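Local coordinates for lipoprotein (Mycoplasma mycoides subsp. capri, PDB 7ADK) that probably acts as a membrane-anchored peptidase of the PA clan, whose best-known members share the chymotrypsin-like double-barrel fold, at residues 215-220 and 705-710; 238-243 and 801-806; 545-550 and 577-582. One frame throughout, in Å; residues are numbered along the deposited sequence.

Interaction 1 of 3, residues 215-220 and 705-710; sequences ENIKKF and SFIDKP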
loop_
_atom_site.group_PDB
_atom_site.type_symbol
_atom_site.label_atom_id
_atom_site.label_comp_id
_atom_site.label_asym_id
_atom_site.label_seq_id
_atom_site.Cartn_x
_atom_site.Cartn_y
_atom_site.Cartn_z
ATOM N N GLU B 215 -7.587 -45.267 -20.816
ATOM C CA GLU B 215 -6.856 -44.480 -21.812
ATOM C C GLU B 215 -6.497 -43.066 -21.311
ATOM O O GLU B 215 -5.427 -42.549 -21.637
ATOM C CB GLU B 215 -7.696 -44.408 -23.097
ATOM C CG GLU B 215 -7.490 -45.573 -24.068
ATOM C CD GLU B 215 -7.473 -46.972 -23.445
ATOM O OE1 GLU B 215 -6.439 -47.663 -23.568
ATOM O OE2 GLU B 215 -8.496 -47.409 -22.881
ATOM N N ASN B 216 -7.355 -42.438 -20.511
ATOM C CA ASN B 216 -7.165 -41.115 -19.907
ATOM C C ASN B 216 -7.989 -41.051 -18.615
ATOM O O ASN B 216 -9.173 -41.372 -18.625
ATOM C CB ASN B 216 -7.618 -40.021 -20.887
ATOM C CG ASN B 216 -9.052 -40.206 -21.358
ATOM O OD1 ASN B 216 -9.357 -41.054 -22.177
ATOM N ND2 ASN B 216 -9.983 -39.438 -20.858
ATOM N N ILE B 217 -7.427 -40.552 -17.518
ATOM C CA ILE B 217 -7.830 -41.002 -16.169
ATOM C C ILE B 217 -8.581 -39.885 -15.438
ATOM O O ILE B 217 -8.225 -38.722 -15.570
ATOM C CB ILE B 217 -6.558 -41.448 -15.387
ATOM C CG1 ILE B 217 -5.955 -42.758 -15.945
ATOM C CG2 ILE B 217 -6.736 -41.534 -13.862
ATOM C CD1 ILE B 217 -6.558 -44.068 -15.436
ATOM N N LYS B 218 -9.642 -40.278 -14.713
ATOM C CA LYS B 218 -10.625 -39.514 -13.902
ATOM C C LYS B 218 -11.252 -40.491 -12.884
ATOM O O LYS B 218 -10.749 -41.605 -12.753
ATOM C CB LYS B 218 -11.701 -38.897 -14.819
ATOM C CG LYS B 218 -11.079 -37.913 -15.803
ATOM C CD LYS B 218 -12.010 -36.976 -16.553
ATOM C CE LYS B 218 -11.100 -35.975 -17.247
ATOM N NZ LYS B 218 -11.775 -34.863 -17.903
ATOM N N LYS B 219 -12.380 -40.177 -12.234
ATOM C CA LYS B 219 -13.294 -41.202 -11.667
ATOM C C LYS B 219 -14.742 -40.710 -11.628
ATOM O O LYS B 219 -14.997 -39.614 -11.168
ATOM C CB LYS B 219 -12.789 -41.658 -10.289
ATOM C CG LYS B 219 -13.336 -43.029 -9.876
ATOM C CD LYS B 219 -12.577 -43.602 -8.674
ATOM C CE LYS B 219 -13.049 -45.011 -8.313
ATOM N NZ LYS B 219 -12.259 -45.573 -7.206
ATOM N N PHE B 220 -15.690 -41.470 -12.154
ATOM C CA PHE B 220 -17.004 -40.961 -12.582
ATOM C C PHE B 220 -17.888 -40.380 -11.465
ATOM O O PHE B 220 -18.418 -39.285 -11.628
ATOM C CB PHE B 220 -17.718 -42.075 -13.373
ATOM C CG PHE B 220 -17.478 -42.123 -14.881
ATOM C CD1 PHE B 220 -16.400 -41.458 -15.505
ATOM C CD2 PHE B 220 -18.388 -42.827 -15.685
ATOM C CE1 PHE B 220 -16.282 -41.441 -16.899
ATOM C CE2 PHE B 220 -18.268 -42.812 -17.082
ATOM C CZ PHE B 220 -17.222 -42.107 -17.691
ATOM N N SER B 705 -8.706 -30.798 -15.510
ATOM C CA SER B 705 -9.299 -31.868 -16.327
ATOM C C SER B 705 -8.301 -32.989 -16.602
ATOM O O SER B 705 -8.639 -34.159 -16.422
ATOM C CB SER B 705 -9.864 -31.319 -17.641
ATOM O OG SER B 705 -10.461 -32.300 -18.462
ATOM N N PHE B 706 -7.091 -32.667 -17.070
ATOM C CA PHE B 706 -6.108 -33.666 -17.483
ATOM C C PHE B 706 -5.258 -34.084 -16.289
ATOM O O PHE B 706 -4.388 -33.362 -15.817
ATOM C CB PHE B 706 -5.275 -33.120 -18.637
ATOM C CG PHE B 706 -6.112 -32.798 -19.854
ATOM C CD1 PHE B 706 -6.677 -33.830 -20.625
ATOM C CD2 PHE B 706 -6.394 -31.459 -20.169
ATOM C CE1 PHE B 706 -7.511 -33.508 -21.703
ATOM C CE2 PHE B 706 -7.201 -31.141 -21.267
ATOM C CZ PHE B 706 -7.765 -32.170 -22.035
ATOM N N ILE B 707 -5.549 -35.256 -15.752
ATOM C CA ILE B 707 -5.197 -35.602 -14.379
ATOM C C ILE B 707 -3.696 -35.726 -14.095
ATOM O O ILE B 707 -3.215 -35.200 -13.098
ATOM C CB ILE B 707 -6.029 -36.838 -14.008
ATOM C CG1 ILE B 707 -7.516 -36.456 -13.831
ATOM C CG2 ILE B 707 -5.490 -37.568 -12.795
ATOM C CD1 ILE B 707 -7.852 -35.162 -13.106
ATOM N N ASP B 708 -2.933 -36.336 -14.989
ATOM C CA ASP B 708 -1.472 -36.406 -14.914
ATOM C C ASP B 708 -0.763 -35.122 -15.410
ATOM O O ASP B 708 0.448 -35.131 -15.638
ATOM C CB ASP B 708 -0.973 -37.690 -15.596
ATOM C CG ASP B 708 -1.227 -37.815 -17.101
ATOM O OD1 ASP B 708 -2.019 -37.055 -17.690
ATOM O OD2 ASP B 708 -0.627 -38.723 -17.712
ATOM N N LYS B 709 -1.503 -34.011 -15.561
ATOM C CA LYS B 709 -1.042 -32.710 -16.066
ATOM C C LYS B 709 -1.523 -31.585 -15.136
ATOM O O LYS B 709 -2.491 -30.895 -15.459
ATOM C CB LYS B 709 -1.573 -32.445 -17.482
ATOM C CG LYS B 709 -1.436 -33.514 -18.552
ATOM C CD LYS B 709 -0.100 -33.615 -19.236
ATOM C CE LYS B 709 -0.317 -34.337 -20.555
ATOM N NZ LYS B 709 0.875 -34.429 -21.396
ATOM N N PRO B 710 -0.901 -31.372 -13.964
ATOM C CA PRO B 710 -1.350 -30.336 -13.047
ATOM C C PRO B 710 -1.441 -28.968 -13.720
ATOM O O PRO B 710 -0.561 -28.575 -14.484
ATOM C CB PRO B 710 -0.426 -30.361 -11.833
ATOM C CG PRO B 710 0.766 -31.184 -12.292
ATOM C CD PRO B 710 0.215 -32.093 -13.389
#

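Interaction 2 of 3, residues 238-243 and 801-806; sequences KGFTLP and GDYKLG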
loop_
_atom_site.group_PDB
_atom_site.type_symbol
_atom_site.label_atom_id
_atom_site.label_comp_id
_atom_site.label_asym_id
_atom_site.label_seq_id
_atom_site.Cartn_x
_atom_site.Cartn_y
_atom_site.Cartn_z
ATOM N N LYS B 238 -25.563 -42.232 -25.126
ATOM C CA LYS B 238 -25.381 -40.965 -25.842
ATOM C C LYS B 238 -25.957 -39.797 -25.029
ATOM O O LYS B 238 -27.027 -39.932 -24.433
ATOM C CB LYS B 238 -26.098 -41.122 -27.201
ATOM C CG LYS B 238 -26.012 -39.968 -28.205
ATOM C CD LYS B 238 -26.890 -40.289 -29.427
ATOM C CE LYS B 238 -26.807 -39.253 -30.545
ATOM N NZ LYS B 238 -25.600 -39.381 -31.359
ATOM N N GLY B 239 -25.284 -38.644 -25.100
ATOM C CA GLY B 239 -25.677 -37.353 -24.519
ATOM C C GLY B 239 -24.731 -36.802 -23.439
ATOM O O GLY B 239 -23.905 -37.525 -22.886
ATOM N N PHE B 240 -24.897 -35.529 -23.098
ATOM C CA PHE B 240 -24.231 -34.794 -22.020
ATOM C C PHE B 240 -25.204 -34.144 -21.042
ATOM O O PHE B 240 -26.209 -33.569 -21.451
ATOM C CB PHE B 240 -23.397 -33.645 -22.592
ATOM C CG PHE B 240 -22.028 -33.910 -23.155
ATOM C CD1 PHE B 240 -21.294 -35.040 -22.772
ATOM C CD2 PHE B 240 -21.420 -32.904 -23.920
ATOM C CE1 PHE B 240 -19.947 -35.132 -23.123
ATOM C CE2 PHE B 240 -20.071 -32.996 -24.268
ATOM C CZ PHE B 240 -19.330 -34.101 -23.834
ATOM N N THR B 241 -24.845 -34.101 -19.763
ATOM C CA THR B 241 -25.552 -33.308 -18.748
ATOM C C THR B 241 -24.677 -32.138 -18.301
ATOM O O THR B 241 -23.623 -32.343 -17.709
ATOM C CB THR B 241 -25.934 -34.181 -17.545
ATOM O OG1 THR B 241 -26.754 -35.245 -17.955
ATOM C CG2 THR B 241 -26.718 -33.403 -16.502
ATOM N N LEU B 242 -25.136 -30.907 -18.523
ATOM C CA LEU B 242 -24.510 -29.666 -18.068
ATOM C C LEU B 242 -25.251 -29.165 -16.814
ATOM O O LEU B 242 -26.465 -28.990 -16.885
ATOM C CB LEU B 242 -24.557 -28.666 -19.229
ATOM C CG LEU B 242 -24.044 -27.263 -18.873
ATOM C CD1 LEU B 242 -23.164 -26.732 -19.995
ATOM C CD2 LEU B 242 -25.187 -26.277 -18.670
ATOM N N PRO B 243 -24.592 -28.988 -15.662
ATOM C CA PRO B 243 -25.247 -28.710 -14.380
ATOM C C PRO B 243 -25.366 -27.217 -14.028
ATOM O O PRO B 243 -24.563 -26.402 -14.473
ATOM C CB PRO B 243 -24.379 -29.418 -13.354
ATOM C CG PRO B 243 -23.000 -29.190 -13.937
ATOM C CD PRO B 243 -23.204 -29.322 -15.436
ATOM N N GLY B 801 -18.599 -39.559 -25.474
ATOM C CA GLY B 801 -19.423 -39.765 -26.661
ATOM C C GLY B 801 -18.740 -39.289 -27.934
ATOM O O GLY B 801 -17.643 -39.737 -28.255
ATOM N N ASP B 802 -19.373 -38.383 -28.676
ATOM C CA ASP B 802 -18.800 -37.767 -29.890
ATOM C C ASP B 802 -17.891 -36.547 -29.584
ATOM O O ASP B 802 -17.342 -35.921 -30.494
ATOM C CB ASP B 802 -19.940 -37.400 -30.853
ATOM C CG ASP B 802 -19.482 -37.074 -32.281
ATOM O OD1 ASP B 802 -18.524 -37.706 -32.779
ATOM O OD2 ASP B 802 -20.117 -36.220 -32.941
ATOM N N TYR B 803 -17.711 -36.181 -28.312
ATOM C CA TYR B 803 -16.953 -35.000 -27.883
ATOM C C TYR B 803 -15.424 -35.160 -27.961
ATOM O O TYR B 803 -14.855 -36.211 -27.673
ATOM C CB TYR B 803 -17.358 -34.625 -26.465
ATOM C CG TYR B 803 -16.665 -33.390 -25.931
ATOM C CD1 TYR B 803 -17.042 -32.129 -26.413
ATOM C CD2 TYR B 803 -15.607 -33.512 -25.000
ATOM C CE1 TYR B 803 -16.337 -30.987 -26.004
ATOM C CE2 TYR B 803 -14.916 -32.369 -24.583
ATOM C CZ TYR B 803 -15.262 -31.109 -25.104
ATOM O OH TYR B 803 -14.563 -30.008 -24.752
ATOM N N LYS B 804 -14.747 -34.047 -28.259
ATOM C CA LYS B 804 -13.296 -33.875 -28.356
ATOM C C LYS B 804 -12.915 -32.447 -27.947
ATOM O O LYS B 804 -13.726 -31.545 -28.093
ATOM C CB LYS B 804 -12.838 -34.253 -29.772
ATOM C CG LYS B 804 -13.589 -33.590 -30.946
ATOM C CD LYS B 804 -13.466 -34.425 -32.228
ATOM C CE LYS B 804 -14.363 -35.677 -32.181
ATOM N NZ LYS B 804 -13.962 -36.712 -33.158
ATOM N N LEU B 805 -11.692 -32.225 -27.456
ATOM C CA LEU B 805 -11.254 -30.882 -27.026
ATOM C C LEU B 805 -11.230 -29.881 -28.196
ATOM O O LEU B 805 -11.424 -28.688 -27.991
ATOM C CB LEU B 805 -9.900 -30.970 -26.292
ATOM C CG LEU B 805 -9.133 -29.641 -26.097
ATOM C CD1 LEU B 805 -9.862 -28.648 -25.206
ATOM C CD2 LEU B 805 -7.783 -29.896 -25.460
ATOM N N GLY B 806 -11.031 -30.342 -29.426
ATOM C CA GLY B 806 -10.966 -29.502 -30.617
ATOM C C GLY B 806 -9.595 -28.881 -30.845
ATOM O O GLY B 806 -9.001 -28.281 -29.950
#

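Interaction 3 of 3, residues 545-550 and 577-582; sequences VDFAKL and KLISKI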
loop_
_atom_site.group_PDB
_atom_site.type_symbol
_atom_site.label_atom_id
_atom_site.label_comp_id
_atom_site.label_asym_id
_atom_site.label_seq_id
_atom_site.Cartn_x
_atom_site.Cartn_y
_atom_site.Cartn_z
ATOM N N VAL B 545 -6.728 0.416 -31.835
ATOM C CA VAL B 545 -6.632 1.832 -31.498
ATOM C C VAL B 545 -5.898 2.575 -32.612
ATOM O O VAL B 545 -4.748 2.267 -32.926
ATOM C CB VAL B 545 -5.963 2.029 -30.132
ATOM C CG1 VAL B 545 -5.965 3.494 -29.751
ATOM C CG2 VAL B 545 -6.655 1.268 -29.009
ATOM N N ASP B 546 -6.547 3.569 -33.218
ATOM C CA ASP B 546 -5.985 4.375 -34.308
ATOM C C ASP B 546 -5.558 5.755 -33.799
ATOM O O ASP B 546 -6.346 6.699 -33.752
ATOM C CB ASP B 546 -6.990 4.423 -35.468
ATOM C CG ASP B 546 -6.448 5.045 -36.764
ATOM O OD1 ASP B 546 -5.390 5.697 -36.756
ATOM O OD2 ASP B 546 -7.083 4.811 -37.815
ATOM N N PHE B 547 -4.296 5.871 -33.352
ATOM C CA PHE B 547 -3.811 7.105 -32.729
ATOM C C PHE B 547 -3.738 8.294 -33.700
ATOM O O PHE B 547 -3.848 9.438 -33.262
ATOM C CB PHE B 547 -2.445 6.869 -32.088
ATOM C CG PHE B 547 -2.464 5.915 -30.915
ATOM C CD1 PHE B 547 -3.097 6.313 -29.719
ATOM C CD2 PHE B 547 -1.863 4.654 -31.014
ATOM C CE1 PHE B 547 -3.126 5.434 -28.623
ATOM C CE2 PHE B 547 -1.881 3.778 -29.911
ATOM C CZ PHE B 547 -2.519 4.175 -28.724
ATOM N N ALA B 548 -3.643 8.059 -35.019
ATOM C CA ALA B 548 -3.692 9.120 -36.025
ATOM C C ALA B 548 -5.071 9.805 -36.118
ATOM O O ALA B 548 -5.184 10.888 -36.699
ATOM C CB ALA B 548 -3.275 8.560 -37.373
ATOM N N LYS B 549 -6.111 9.232 -35.491
ATOM C CA LYS B 549 -7.367 9.917 -35.156
ATOM C C LYS B 549 -7.750 9.789 -33.680
ATOM O O LYS B 549 -8.919 9.725 -33.355
ATOM C CB LYS B 549 -8.504 9.602 -36.142
ATOM C CG LYS B 549 -8.925 8.132 -36.223
ATOM C CD LYS B 549 -10.220 7.972 -37.019
ATOM C CE LYS B 549 -10.377 6.550 -37.523
ATOM N NZ LYS B 549 -11.664 6.291 -38.158
ATOM N N LEU B 550 -6.771 9.806 -32.781
ATOM C CA LEU B 550 -6.962 10.212 -31.379
ATOM C C LEU B 550 -6.113 11.442 -31.034
ATOM O O LEU B 550 -6.500 12.230 -30.175
ATOM C CB LEU B 550 -6.629 9.071 -30.410
ATOM C CG LEU B 550 -7.616 7.908 -30.336
ATOM C CD1 LEU B 550 -7.081 6.874 -29.374
ATOM C CD2 LEU B 550 -8.986 8.332 -29.835
ATOM N N LYS B 577 6.581 11.134 -32.391
ATOM C CA LYS B 577 7.231 10.995 -31.085
ATOM C C LYS B 577 6.229 10.766 -29.962
ATOM O O LYS B 577 6.478 9.940 -29.100
ATOM C CB LYS B 577 8.125 12.203 -30.801
ATOM C CG LYS B 577 9.377 12.187 -31.675
ATOM C CD LYS B 577 10.437 13.197 -31.234
ATOM C CE LYS B 577 10.031 14.660 -31.379
ATOM N NZ LYS B 577 9.960 15.098 -32.778
ATOM N N LEU B 578 5.073 11.406 -29.989
ATOM C CA LEU B 578 4.027 11.196 -29.001
ATOM C C LEU B 578 3.439 9.785 -29.088
ATOM O O LEU B 578 3.268 9.151 -28.062
ATOM C CB LEU B 578 2.980 12.283 -29.102
ATOM C CG LEU B 578 1.883 12.302 -28.087
ATOM C CD1 LEU B 578 2.307 12.305 -26.749
ATOM C CD2 LEU B 578 1.004 13.402 -28.236
ATOM N N ILE B 579 3.235 9.221 -30.279
ATOM C CA ILE B 579 2.826 7.812 -30.432
ATOM C C ILE B 579 3.910 6.859 -29.924
ATOM O O ILE B 579 3.601 5.849 -29.296
ATOM C CB ILE B 579 2.395 7.505 -31.884
ATOM C CG1 ILE B 579 1.085 8.257 -32.180
ATOM C CG2 ILE B 579 2.198 6.005 -32.130
ATOM C CD1 ILE B 579 0.648 8.258 -33.639
ATOM N N SER B 580 5.178 7.192 -30.114
ATOM C CA SER B 580 6.272 6.391 -29.575
ATOM C C SER B 580 6.363 6.467 -28.054
ATOM O O SER B 580 6.536 5.433 -27.435
ATOM C CB SER B 580 7.598 6.777 -30.212
ATOM O OG SER B 580 7.541 6.592 -31.605
ATOM N N LYS B 581 6.155 7.632 -27.430
ATOM C CA LYS B 581 6.083 7.773 -25.964
ATOM C C LYS B 581 4.839 7.114 -25.365
ATOM O O LYS B 581 4.937 6.538 -24.290
ATOM C CB LYS B 581 6.178 9.255 -25.565
ATOM C CG LYS B 581 7.554 9.881 -25.806
ATOM C CD LYS B 581 8.687 9.379 -24.899
ATOM C CE LYS B 581 8.536 9.801 -23.437
ATOM N NZ LYS B 581 9.713 9.419 -22.644
ATOM N N ILE B 582 3.697 7.078 -26.048
ATOM C CA ILE B 582 2.505 6.311 -25.651
ATOM C C ILE B 582 2.787 4.804 -25.656
ATOM O O ILE B 582 2.576 4.105 -24.666
ATOM C CB ILE B 582 1.308 6.661 -26.575
ATOM C CG1 ILE B 582 0.783 8.069 -26.256
ATOM C CG2 ILE B 582 0.155 5.670 -26.410
ATOM C CD1 ILE B 582 -0.088 8.694 -27.345
#

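Interaction 1 of 3, residues 215-220 and 705-710
The type I beta turn Phe706–Lys709, closed by the backbone bond from Lys709 N to Phe706 O, presents Ile707 to the loop that joins helix 208-212 to helix 220-226, while Ser705, just ahead of the turn, meets Lys218 of that loop. The two halves of the contact illustrate how one lysine can serve both polar and apolar neighbours. Its ammonium end gives a hydrogen bond from Lys218 NZ to Ser705 OG at 2.9 Å. Beyond CG the lysine chain is fully extended, which carries NZ across to the serine, and the hydroxyl comes to meet it because Ser705 OG stands opposite its own backbone N (chi1 -179°). Nearer the backbone, Lys218 CG packs against Ile707 CG1 at 4.3 Å. Beside it the two isoleucines approach through their methyl branches, Ile217 CG2 lying 4.3 Å from Ile707 CG2. Phe180 of helix 176-192 also touches Ile707, and Lys177 of the same helix touches Ile217. A neutral hydroxyl can orient the buried ammonium group but cannot balance its charge, so the bond probably fixes the lysine's direction more than it offsets the cost of burying it.

Interaction 2 of 3, residues 238-243 and 801-806
Phe240 and Tyr803 make the only approach within 4.5 Å between the two loops, and they do so as an aromatic pair. Their ring centroids lie 5.4 Å apart with the planes inclined at 57°, a geometry that is neither a stack nor a T-shaped pair. The far end of the phenylalanine does the touching: Phe240 CZ comes to 3.3 Å from Tyr803 CB and 3.5 Å from Tyr803 CG, so it sits at the root of the tyrosine side chain. Its neighbour Phe240 CE2 is 3.8 Å from Tyr803 CD1, which lies in the plane of the phenylalanine ring at its edge. The two side chains run at roughly a right angle to each other. Tyr803 has CG anti to the backbone N (chi1 -178°), which directs its ring past the tip of Phe240 and onward to a polar partner.

That partner belongs to the second kind of interaction, made outside the pair: Tyr803 OH is hydrogen-bonded to Asp714 OD2. On the other loop, the backbone of Phe240 is bonded to Ser525, and its carbonyl also accepts from the Gln527 side chain. Apolar cover is shared, since Ile717 of helix 715-719 touches both aromatic residues and Phe800 packs on Phe240.

Charge enters only loosely, with Lys238 NZ and Asp802 OD2 6.5 Å apart, too far for a salt bridge. The loop before strand 289-293 is thus joined to the loop before strand 807-809 by dispersion and burial, while the bond to Asp714 satisfies the hydroxyl of the buried tyrosine and probably helps to hold its far end.

Interaction 3 of 3, residues 545-550 and 577-582
Phe547 enters the contact through both ends of its side chain, CB meeting one isoleucine of helix 575-582 and the ring tip meeting another. At the near end, Phe547 CB lies 3.7 Å from Ile579 CD1 and 3.8 Å from Ile579 CG1. The isoleucine reaches it with its longer branch: CG1 is anti to the carbonyl carbon (chi1 -68°) and CD1 continues in an extended line (chi2 170°), bringing the terminal methyl alongside the phenylalanine's first side-chain carbon. At the far end a shorter branch is used. Ile582 CG2, the methyl anti to its own backbone N, comes to 3.8 Å from Phe547 CZ and 4.0 Å from Phe547 CE1, approaching the ring at a slant.

Phe547 follows directly on strand 541-546, in a short 3-10 turn that leads the chain off the sheet. That strand pairs antiparallel with 442-447 and with 503-507, within a curled antiparallel sheet consistent with one of the two barrels of a chymotrypsin-like peptidase. Helix 575-582 packs against this exit from the sheet, and because Ile579 and Ile582 are three residues apart they fall on the same side of the helix.

The plane of the Phe547 ring separates two sets of neighbours. Val545 CG1, from the end of the strand, stands 3.6 Å above one face, offset toward the rim, whereas both Ile579 CG2 and Ile582 CG2 lie on the other side of the plane. Phe491 and Leu464, from two further strands of the sheet, also touch Phe547, and Phe443 touches Ile579. At the last turn of the helix, the side chain of Arg466 donates to the carbonyl oxygens of Lys581 and Ile582.

How the interactions relate
Interactions 1 and 2 are neighbours: their centres are 16 Å apart, and they touch where Phe706 CZ packs 4.1 Å from Leu805 CD2. Asp714 ties them further, being touched by Ser705 and Phe706 and hydrogen-bonded to Tyr803, and so does Tyr794, whose ring meets Phe706 and whose backbone is bonded to Leu805. Along the sequence their segments interleave, so that two loops preceding strand 289-293 are bound to two from the later part of the chain. Interaction 3 is remote and local by comparison. It lies across the chain's centre from interaction 1, with centres 48 Å apart and nearest atoms about 33 Å apart; the centre of interaction 2 is 47 Å away.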